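Local coordinates for pectinesterase (Sitophilus oryzae, PDB 4PMH), which hydrolyses the methyl esters of pectin, releasing methanol and polygalacturonate, and probably serves the digestion of plant cell walls, at residues A[336-341]-A[352-357]; A[102-107]-A[165-170]. All coordinates share one frame; numbering follows the deposited sequence.

Interaction 1. Residues A[336-341]-A[352-357]; sequences RTYSGN and NYNRFW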
ATOM      1  N   ARG A 336      18.093 -11.616   5.387  1.00 15.69           N
ATOM      2  CA  ARG A 336      18.866 -11.619   4.152  1.00 15.98           C
ATOM      3  C   ARG A 336      19.462 -10.227   3.906  1.00 16.19           C
ATOM      4  O   ARG A 336      18.731  -9.267   3.698  1.00 15.06           O
ATOM      5  CB  ARG A 336      18.007 -12.048   2.967  1.00 15.93           C
ATOM      6  CG  ARG A 336      18.715 -11.904   1.625  1.00 15.30           C
ATOM      7  CD  ARG A 336      17.936 -12.567   0.523  1.00 15.40           C
ATOM      8  NE  ARG A 336      16.652 -11.928   0.211  1.00 14.98           N
ATOM      9  CZ  ARG A 336      16.370 -11.281  -0.917  1.00 14.43           C
ATOM     10  NH1 ARG A 336      17.285 -11.120  -1.875  1.00 14.61           N
ATOM     11  NH2 ARG A 336      15.161 -10.782  -1.088  1.00 14.31           N
ATOM     12  N   THR A 337      20.787 -10.135   3.947  1.00 15.99           N
ATOM     13  CA  THR A 337      21.473  -8.857   3.798  1.00 16.82           C
ATOM     14  C   THR A 337      21.142  -8.200   2.446  1.00 16.17           C
ATOM     15  O   THR A 337      20.960  -8.891   1.442  1.00 14.53           O
ATOM     16  CB  THR A 337      22.990  -9.015   3.892  1.00 18.03           C
ATOM     17  OG1 THR A 337      23.466  -9.703   2.741  1.00 22.53           O
ATOM     18  CG2 THR A 337      23.383  -9.786   5.115  1.00 18.76           C
ATOM     19  N   TYR A 338      21.029  -6.872   2.442  1.00 15.79           N
ATOM     20  CA  TYR A 338      20.794  -6.136   1.190  1.00 15.25           C
ATOM     21  C   TYR A 338      22.004  -6.324   0.271  1.00 16.29           C
ATOM     22  O   TYR A 338      23.157  -6.183   0.719  1.00 15.24           O
ATOM     23  CB  TYR A 338      20.537  -4.636   1.404  1.00 14.14           C
ATOM     24  CG  TYR A 338      20.493  -3.938   0.054  1.00 12.94           C
ATOM     25  CD1 TYR A 338      19.423  -4.135  -0.812  1.00 12.12           C
ATOM     26  CD2 TYR A 338      21.560  -3.153  -0.387  1.00 12.36           C
ATOM     27  CE1 TYR A 338      19.414  -3.567  -2.080  1.00 12.41           C
ATOM     28  CE2 TYR A 338      21.561  -2.586  -1.650  1.00 12.17           C
ATOM     29  CZ  TYR A 338      20.497  -2.780  -2.491  1.00 11.91           C
ATOM     30  OH  TYR A 338      20.515  -2.188  -3.730  1.00 12.24           O
ATOM     31  N   SER A 339      21.744  -6.670  -0.991  1.00 16.68           N
ATOM     32  CA  SER A 339      22.812  -6.775  -1.989  1.00 17.47           C
ATOM     33  C   SER A 339      22.383  -6.112  -3.309  1.00 16.50           C
ATOM     34  O   SER A 339      21.433  -6.551  -3.958  1.00 15.51           O
ATOM     35  CB  SER A 339      23.184  -8.242  -2.214  1.00 18.70           C
ATOM     36  OG  SER A 339      24.337  -8.384  -3.048  1.00 21.61           O
ATOM     37  N   GLY A 340      23.089  -5.058  -3.691  1.00 15.45           N
ATOM     38  CA  GLY A 340      22.789  -4.325  -4.930  1.00 15.15           C
ATOM     39  C   GLY A 340      23.764  -4.713  -6.029  1.00 14.89           C
ATOM     40  O   GLY A 340      24.968  -4.870  -5.802  1.00 15.08           O
ATOM     41  N   ASN A 341      23.233  -4.876  -7.227  1.00 14.78           N
ATOM     42  CA  ASN A 341      24.026  -5.239  -8.371  1.00 15.92           C
ATOM     43  C   ASN A 341      24.330  -4.001  -9.193  1.00 15.81           C
ATOM     44  O   ASN A 341      23.481  -3.474  -9.914  1.00 15.22           O
ATOM     45  CB  ASN A 341      23.295  -6.282  -9.236  1.00 16.95           C
ATOM     46  CG  ASN A 341      24.192  -6.867 -10.309  1.00 17.49           C
ATOM     47  OD1 ASN A 341      25.320  -6.398 -10.506  1.00 17.35           O
ATOM     48  ND2 ASN A 341      23.712  -7.910 -10.988  1.00 18.10           N
ATOM     49  N   ASN A 352      19.683 -13.324  -7.154  1.00 19.69           N
ATOM     50  CA  ASN A 352      20.803 -13.391  -6.236  1.00 20.12           C
ATOM     51  C   ASN A 352      21.119 -12.039  -5.630  1.00 19.78           C
ATOM     52  O   ASN A 352      21.938 -11.945  -4.714  1.00 20.14           O
ATOM     53  CB  ASN A 352      22.011 -13.969  -6.951  1.00 20.59           C
ATOM     54  CG  ASN A 352      21.729 -15.347  -7.467  1.00 21.66           C
ATOM     55  OD1 ASN A 352      21.702 -16.301  -6.699  1.00 22.36           O
ATOM     56  ND2 ASN A 352      21.434 -15.452  -8.755  1.00 22.53           N
ATOM     57  N   TYR A 353      20.467 -11.000  -6.157  1.00 18.13           N
ATOM     58  CA  TYR A 353      20.534  -9.665  -5.609  1.00 17.69           C
ATOM     59  C   TYR A 353      19.111  -9.155  -5.385  1.00 16.29           C
ATOM     60  O   TYR A 353      18.150  -9.705  -5.939  1.00 14.63           O
ATOM     61  CB  TYR A 353      21.202  -8.726  -6.606  1.00 18.76           C
ATOM     62  CG  TYR A 353      22.619  -9.106  -6.949  1.00 19.20           C
ATOM     63  CD1 TYR A 353      23.684  -8.616  -6.206  1.00 20.19           C
ATOM     64  CD2 TYR A 353      22.891  -9.940  -8.032  1.00 20.34           C
ATOM     65  CE1 TYR A 353      24.987  -8.962  -6.516  1.00 20.97           C
ATOM     66  CE2 TYR A 353      24.200 -10.288  -8.361  1.00 20.69           C
ATOM     67  CZ  TYR A 353      25.237  -9.804  -7.595  1.00 21.26           C
ATOM     68  OH  TYR A 353      26.537 -10.137  -7.893  1.00 22.97           O
ATOM     69  N   ASN A 354      18.996  -8.085  -4.605  1.00 14.96           N
ATOM     70  CA  ASN A 354      17.736  -7.391  -4.474  1.00 13.98           C
ATOM     71  C   ASN A 354      17.365  -6.698  -5.776  1.00 13.95           C
ATOM     72  O   ASN A 354      18.188  -6.583  -6.692  1.00 12.90           O
ATOM     73  CB  ASN A 354      17.785  -6.421  -3.323  1.00 14.33           C
ATOM     74  CG  ASN A 354      17.838  -7.129  -1.998  1.00 15.11           C
ATOM     75  OD1 ASN A 354      18.924  -7.354  -1.453  1.00 15.27           O
ATOM     76  ND2 ASN A 354      16.672  -7.564  -1.507  1.00 14.96           N
ATOM     77  N   ARG A 355      16.108  -6.276  -5.865  1.00 14.03           N
ATOM     78  CA  ARG A 355      15.599  -5.618  -7.072  1.00 14.16           C
ATOM     79  C   ARG A 355      15.049  -4.249  -6.729  1.00 13.37           C
ATOM     80  O   ARG A 355      13.924  -3.887  -7.113  1.00 13.17           O
ATOM     81  CB  ARG A 355      14.516  -6.464  -7.783  1.00 15.31           C
ATOM     82  CG  ARG A 355      14.820  -7.961  -7.952  1.00 16.91           C
ATOM     83  CD  ARG A 355      13.525  -8.793  -7.775  1.00 17.92           C
ATOM     84  NE  ARG A 355      12.874  -8.817  -9.037  1.00 18.51           N
ATOM     85  CZ  ARG A 355      11.634  -9.180  -9.305  1.00 16.48           C
ATOM     86  NH1 ARG A 355      10.766  -9.603  -8.384  1.00 16.51           N
ATOM     87  NH2 ARG A 355      11.286  -9.100 -10.577  1.00 15.72           N
ATOM     88  N   PHE A 356      15.854  -3.470  -6.024  1.00 12.57           N
ATOM     89  CA  PHE A 356      15.528  -2.101  -5.698  1.00 12.40           C
ATOM     90  C   PHE A 356      16.397  -1.181  -6.540  1.00 12.43           C
ATOM     91  O   PHE A 356      17.619  -1.275  -6.503  1.00 12.14           O
ATOM     92  CB  PHE A 356      15.798  -1.822  -4.218  1.00 12.38           C
ATOM     93  CG  PHE A 356      15.098  -2.750  -3.268  1.00 12.44           C
ATOM     94  CD1 PHE A 356      13.871  -3.303  -3.571  1.00 12.68           C
ATOM     95  CD2 PHE A 356      15.680  -3.053  -2.055  1.00 12.51           C
ATOM     96  CE1 PHE A 356      13.229  -4.143  -2.678  1.00 12.89           C
ATOM     97  CE2 PHE A 356      15.054  -3.899  -1.156  1.00 12.75           C
ATOM     98  CZ  PHE A 356      13.830  -4.444  -1.468  1.00 12.89           C
ATOM     99  N   TRP A 357      15.769  -0.307  -7.317  1.00 12.55           N
ATOM    100  CA  TRP A 357      16.512   0.531  -8.257  1.00 12.54           C
ATOM    101  C   TRP A 357      15.972   1.942  -8.308  1.00 12.75           C
ATOM    102  O   TRP A 357      14.827   2.194  -7.967  1.00 12.37           O
ATOM    103  CB  TRP A 357      16.445  -0.038  -9.684  1.00 12.49           C
ATOM    104  CG  TRP A 357      16.516  -1.545  -9.791  1.00 12.33           C
ATOM    105  CD1 TRP A 357      15.456  -2.419  -9.840  1.00 12.50           C
ATOM    106  CD2 TRP A 357      17.689  -2.334  -9.900  1.00 12.42           C
ATOM    107  NE1 TRP A 357      15.910  -3.703  -9.952  1.00 13.17           N
ATOM    108  CE2 TRP A 357      17.279  -3.687  -9.994  1.00 13.04           C
ATOM    109  CE3 TRP A 357      19.058  -2.041  -9.915  1.00 12.41           C
ATOM    110  CZ2 TRP A 357      18.193  -4.748 -10.093  1.00 12.53           C
ATOM    111  CZ3 TRP A 357      19.955  -3.087 -10.010  1.00 12.57           C
ATOM    112  CH2 TRP A 357      19.510  -4.432 -10.108  1.00 12.55           C
TER
HETATM  113  O   HOH W   1      17.796  -8.347   1.273  1.00 10.51           O
HETATM  114  O   HOH W   2      18.895  -3.340  -5.347  1.00 11.14           O
HETATM  115  O   HOH W   3      24.678 -10.842  -3.524  1.00 24.91           O
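Ser-339 and Tyr-353 bring the backbones closest, with CA atoms 5.2 Å apart, where residues 336-341, an irregular loop, meet residues 352-357, which lead into and enter strand 355-359, with end-to-end directions 63° apart. One backbone-to-backbone bond joins them, from Asn-354 N to Ser-339 O (3.0 Å). In the second bond a side chain is the acceptor: Asn-354 OD1 takes Ser-339 N-H at 2.9 Å, nearly straight and in the carbonyl plane. With CG beside its own N (chi1 -69°), Asn-354 grips both the N-H and the C=O of Ser-339. Its ND2 lies over one face of the Arg-336 guanidinium, 3.6 Å from NH2, and donates to a water held by Arg-336 O; the guanidinium itself pairs with Asp-293 and Asn-309. Asn-341 sets CB over the Tyr-353 ring, 3.8 Å from the centroid and 14° off the normal, a CH-pi contact; its amide stacks over CD2 and CE2, OD1 being taken by Ala-343 N. Tyr-338 CE1 touches Phe-356 CD2 at 3.8 Å, and a water links Tyr-338 OH to Phe-356 O. With Phe-356 near Arg-290, substrate-binding by similarity, the contact fastens a loop beside the probable substrate site through asparagine chemistry, not sheet pairing.

Interaction 2. Residues A[102-107]-A[165-170]; sequences LITLNM and SIENSA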
ATOM      1  N   LEU A 102     -13.059  10.981   6.762  1.00 15.56           N
ATOM      2  CA  LEU A 102     -12.058  10.182   7.475  1.00 15.18           C
ATOM      3  C   LEU A 102     -12.676   8.892   8.022  1.00 14.78           C
ATOM      4  O   LEU A 102     -13.637   8.935   8.798  1.00 15.85           O
ATOM      5  CB  LEU A 102     -11.469  10.995   8.618  1.00 15.50           C
ATOM      6  CG  LEU A 102     -10.530  10.244   9.572  1.00 15.64           C
ATOM      7  CD1 LEU A 102      -9.303   9.781   8.800  1.00 15.73           C
ATOM      8  CD2 LEU A 102     -10.130  11.099  10.766  1.00 16.33           C
ATOM      9  N   ILE A 103     -12.135   7.754   7.596  1.00 13.96           N
ATOM     10  CA  ILE A 103     -12.543   6.464   8.059  1.00 13.59           C
ATOM     11  C   ILE A 103     -11.402   5.972   8.931  1.00 14.23           C
ATOM     12  O   ILE A 103     -10.310   5.749   8.423  1.00 13.90           O
ATOM     13  CB  ILE A 103     -12.739   5.505   6.877  1.00 13.76           C
ATOM     14  CG1 ILE A 103     -13.665   6.133   5.819  1.00 13.73           C
ATOM     15  CG2 ILE A 103     -13.289   4.170   7.358  1.00 13.80           C
ATOM     16  CD1 ILE A 103     -13.707   5.374   4.515  1.00 13.65           C
ATOM     17  N   THR A 104     -11.631   5.829  10.232  1.00 13.80           N
ATOM     18  CA  THR A 104     -10.522   5.613  11.138  1.00 14.61           C
ATOM     19  C   THR A 104     -10.839   4.664  12.289  1.00 14.44           C
ATOM     20  O   THR A 104     -11.944   4.695  12.828  1.00 14.53           O
ATOM     21  CB  THR A 104     -10.011   6.959  11.726  1.00 14.68           C
ATOM     22  OG1 THR A 104      -8.934   6.696  12.629  1.00 16.08           O
ATOM     23  CG2 THR A 104     -11.106   7.743  12.486  1.00 15.12           C
ATOM     24  N   LEU A 105      -9.851   3.858  12.669  1.00 14.47           N
ATOM     25  CA  LEU A 105      -9.935   3.016  13.864  1.00 15.27           C
ATOM     26  C   LEU A 105      -8.542   2.835  14.439  1.00 15.36           C
ATOM     27  O   LEU A 105      -7.567   3.000  13.714  1.00 14.61           O
ATOM     28  CB  LEU A 105     -10.500   1.643  13.505  1.00 15.59           C
ATOM     29  CG  LEU A 105     -11.987   1.523  13.212  1.00 15.92           C
ATOM     30  CD1 LEU A 105     -12.301   0.161  12.632  1.00 16.07           C
ATOM     31  CD2 LEU A 105     -12.794   1.763  14.478  1.00 16.18           C
ATOM     32  N   ASN A 106      -8.460   2.545  15.742  1.00 15.33           N
ATOM     33  CA  ASN A 106      -7.210   2.119  16.411  1.00 15.93           C
ATOM     34  C   ASN A 106      -7.344   0.609  16.574  1.00 16.26           C
ATOM     35  O   ASN A 106      -7.948   0.124  17.535  1.00 14.82           O
ATOM     36  CB  ASN A 106      -7.063   2.805  17.783  1.00 16.89           C
ATOM     37  CG  ASN A 106      -5.763   2.449  18.516  1.00 17.76           C
ATOM     38  OD1 ASN A 106      -5.097   1.453  18.236  1.00 15.96           O
ATOM     39  ND2 ASN A 106      -5.434   3.262  19.518  1.00 19.67           N
ATOM     40  N   MET A 107      -6.815  -0.133  15.609  1.00 16.37           N
ATOM     41  CA  MET A 107      -7.083  -1.560  15.517  1.00 16.15           C
ATOM     42  C   MET A 107      -5.862  -2.276  14.988  1.00 16.03           C
ATOM     43  O   MET A 107      -5.786  -2.592  13.790  1.00 16.39           O
ATOM     44  CB  MET A 107      -8.294  -1.825  14.614  1.00 16.68           C
ATOM     45  CG  MET A 107      -8.811  -3.264  14.697  1.00 17.16           C
ATOM     46  SD  MET A 107     -10.418  -3.493  13.900  1.00 18.30           S
ATOM     47  CE  MET A 107      -9.965  -3.500  12.171  1.00 17.94           C
ATOM     48  N   SER A 165      -9.952   9.865   3.356  1.00 12.03           N
ATOM     49  CA  SER A 165      -8.839   9.513   4.222  1.00 12.19           C
ATOM     50  C   SER A 165      -9.140   8.194   4.930  1.00 11.96           C
ATOM     51  O   SER A 165     -10.227   8.010   5.498  1.00 12.05           O
ATOM     52  CB  SER A 165      -8.631  10.617   5.264  1.00 12.43           C
ATOM     53  OG  SER A 165      -8.289  11.874   4.684  1.00 12.13           O
ATOM     54  N   ILE A 166      -8.164   7.297   4.942  1.00 11.70           N
ATOM     55  CA  ILE A 166      -8.287   6.045   5.655  1.00 11.77           C
ATOM     56  C   ILE A 166      -7.149   5.961   6.646  1.00 12.13           C
ATOM     57  O   ILE A 166      -5.990   6.138   6.279  1.00 11.76           O
ATOM     58  CB  ILE A 166      -8.211   4.803   4.718  1.00 11.39           C
ATOM     59  CG1 ILE A 166      -9.222   4.902   3.561  1.00 11.52           C
ATOM     60  CG2 ILE A 166      -8.465   3.535   5.502  1.00 11.08           C
ATOM     61  CD1 ILE A 166      -8.949   3.965   2.406  1.00 11.53           C
ATOM     62  N   GLU A 167      -7.478   5.654   7.892  1.00 12.61           N
ATOM     63  CA  GLU A 167      -6.489   5.647   8.941  1.00 13.47           C
ATOM     64  C   GLU A 167      -6.640   4.451   9.852  1.00 13.02           C
ATOM     65  O   GLU A 167      -7.739   4.126  10.285  1.00 13.02           O
ATOM     66  CB  GLU A 167      -6.623   6.923   9.792  1.00 14.00           C
ATOM     67  CG  GLU A 167      -5.769   6.900  11.050  1.00 14.84           C
ATOM     68  CD  GLU A 167      -5.815   8.218  11.772  1.00 15.73           C
ATOM     69  OE1 GLU A 167      -6.938   8.689  12.037  1.00 15.69           O
ATOM     70  OE2 GLU A 167      -4.730   8.777  12.044  1.00 17.35           O
ATOM     71  N   ASN A 168      -5.514   3.824  10.170  1.00 13.59           N
ATOM     72  CA  ASN A 168      -5.447   2.938  11.329  1.00 13.65           C
ATOM     73  C   ASN A 168      -4.444   3.565  12.310  1.00 14.42           C
ATOM     74  O   ASN A 168      -3.239   3.604  12.068  1.00 13.78           O
ATOM     75  CB  ASN A 168      -5.073   1.520  10.910  1.00 13.51           C
ATOM     76  CG  ASN A 168      -5.307   0.496  12.015  1.00 12.89           C
ATOM     77  OD1 ASN A 168      -5.263   0.821  13.212  1.00 12.13           O
ATOM     78  ND2 ASN A 168      -5.572  -0.747  11.615  1.00 12.34           N
ATOM     79  N   SER A 169      -4.973   4.075  13.412  1.00 15.95           N
ATOM     80  CA  SER A 169      -4.251   5.007  14.268  1.00 17.86           C
ATOM     81  C   SER A 169      -3.446   4.293  15.348  1.00 20.05           C
ATOM     82  O   SER A 169      -2.869   4.938  16.206  1.00 22.81           O
ATOM     83  CB  SER A 169      -5.214   6.008  14.906  1.00 18.34           C
ATOM     84  OG  SER A 169      -6.186   5.380  15.738  1.00 18.75           O
ATOM     85  N   ALA A 170      -3.387   2.974  15.295  1.00 20.79           N
ATOM     86  CA  ALA A 170      -2.640   2.213  16.300  1.00 22.74           C
ATOM     87  C   ALA A 170      -1.160   2.586  16.302  1.00 25.14           C
ATOM     88  O   ALA A 170      -0.467   2.423  15.290  1.00 25.57           O
ATOM     89  CB  ALA A 170      -2.794   0.723  16.076  1.00 21.60           C
TER
HETATM   90  O   HOH W   4      -8.719   6.149  15.268  1.00 25.57           O
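Backbone pairing of strands 102-105 and 165-168 is parallel: the axes come within 4.7 Å at 7°, and four successive bridges run from Leu-102 with Ser-165 to Leu-105 with Asn-168. Ile-103 turns both its N-H and its C=O to the other strand, bonding the residues before and after Ile-166: its N reaches Ser-165 O at 2.8 Å and its O receives Glu-167 N at 2.9 Å. Leu-105 N then binds Glu-167 O, and Ser-169 N continues the pattern past the strand end by donating to Leu-105 O.

Side-chain amide bonding takes over where the strands finish. The Asn-168 amide meets the backbone of Met-107 twice: OD1 accepts Met-107 N at 3.0 Å, while ND2 gives to Met-107 O at 2.9 Å, the acceptor lying in the amide plane although the donor stands above the carbonyl plane. CG anti to the backbone N (chi1 -167°) carries the amide toward Met-107, and ND2 also serves Val-179 O, so both ends of this buried group are satisfied.

Polar pairing on the face of Thr-104 and Glu-167 is a hydroxyl-to-carboxylate bond: the two side chains run alongside, and Thr-104 OG1 donates to the anti side of Glu-167 OE1 at 2.9 Å, 29° out of the carboxylate plane. A water bridges Thr-104 OG1 to Ser-169 OG.

Van der Waals contact on that face sets the Leu-102 CD1 methyl against Ser-165 CB at 3.7 Å.

Within the right-handed parallel beta-helix of pectinesterases, these are neighbouring rungs, flanked by strands 74-76 and 194-196; Ile-103 and Ile-166 both pack inward on Phe-152 of strand 152-154, and Leu-105 and Met-107 lie against helix 113-120.

Overall arrangement
Interaction 2 joins successive rungs of one parallel sheet, whereas interaction 1 ties a late loop to residues that lead into and enter strand 355-359, the outermost strand of a different sheet. They share no element: their centres are 33 Å apart, on opposite sides of the chain's centre, with nearest atoms about 23 Å apart. Buried areas are similar, 510 and 534 Å², and both are partly buried, but interaction 2 lies nearer the middle of the chain (14 Å against 21 Å). Regular backbone bonds dominate 102-107 with 165-170; aromatic packing and waters matter more in 336-341 with 352-357. In each, an asparagine side chain bonds the partner's backbone, beside an irregular loop in one and beyond the strand ends in the other.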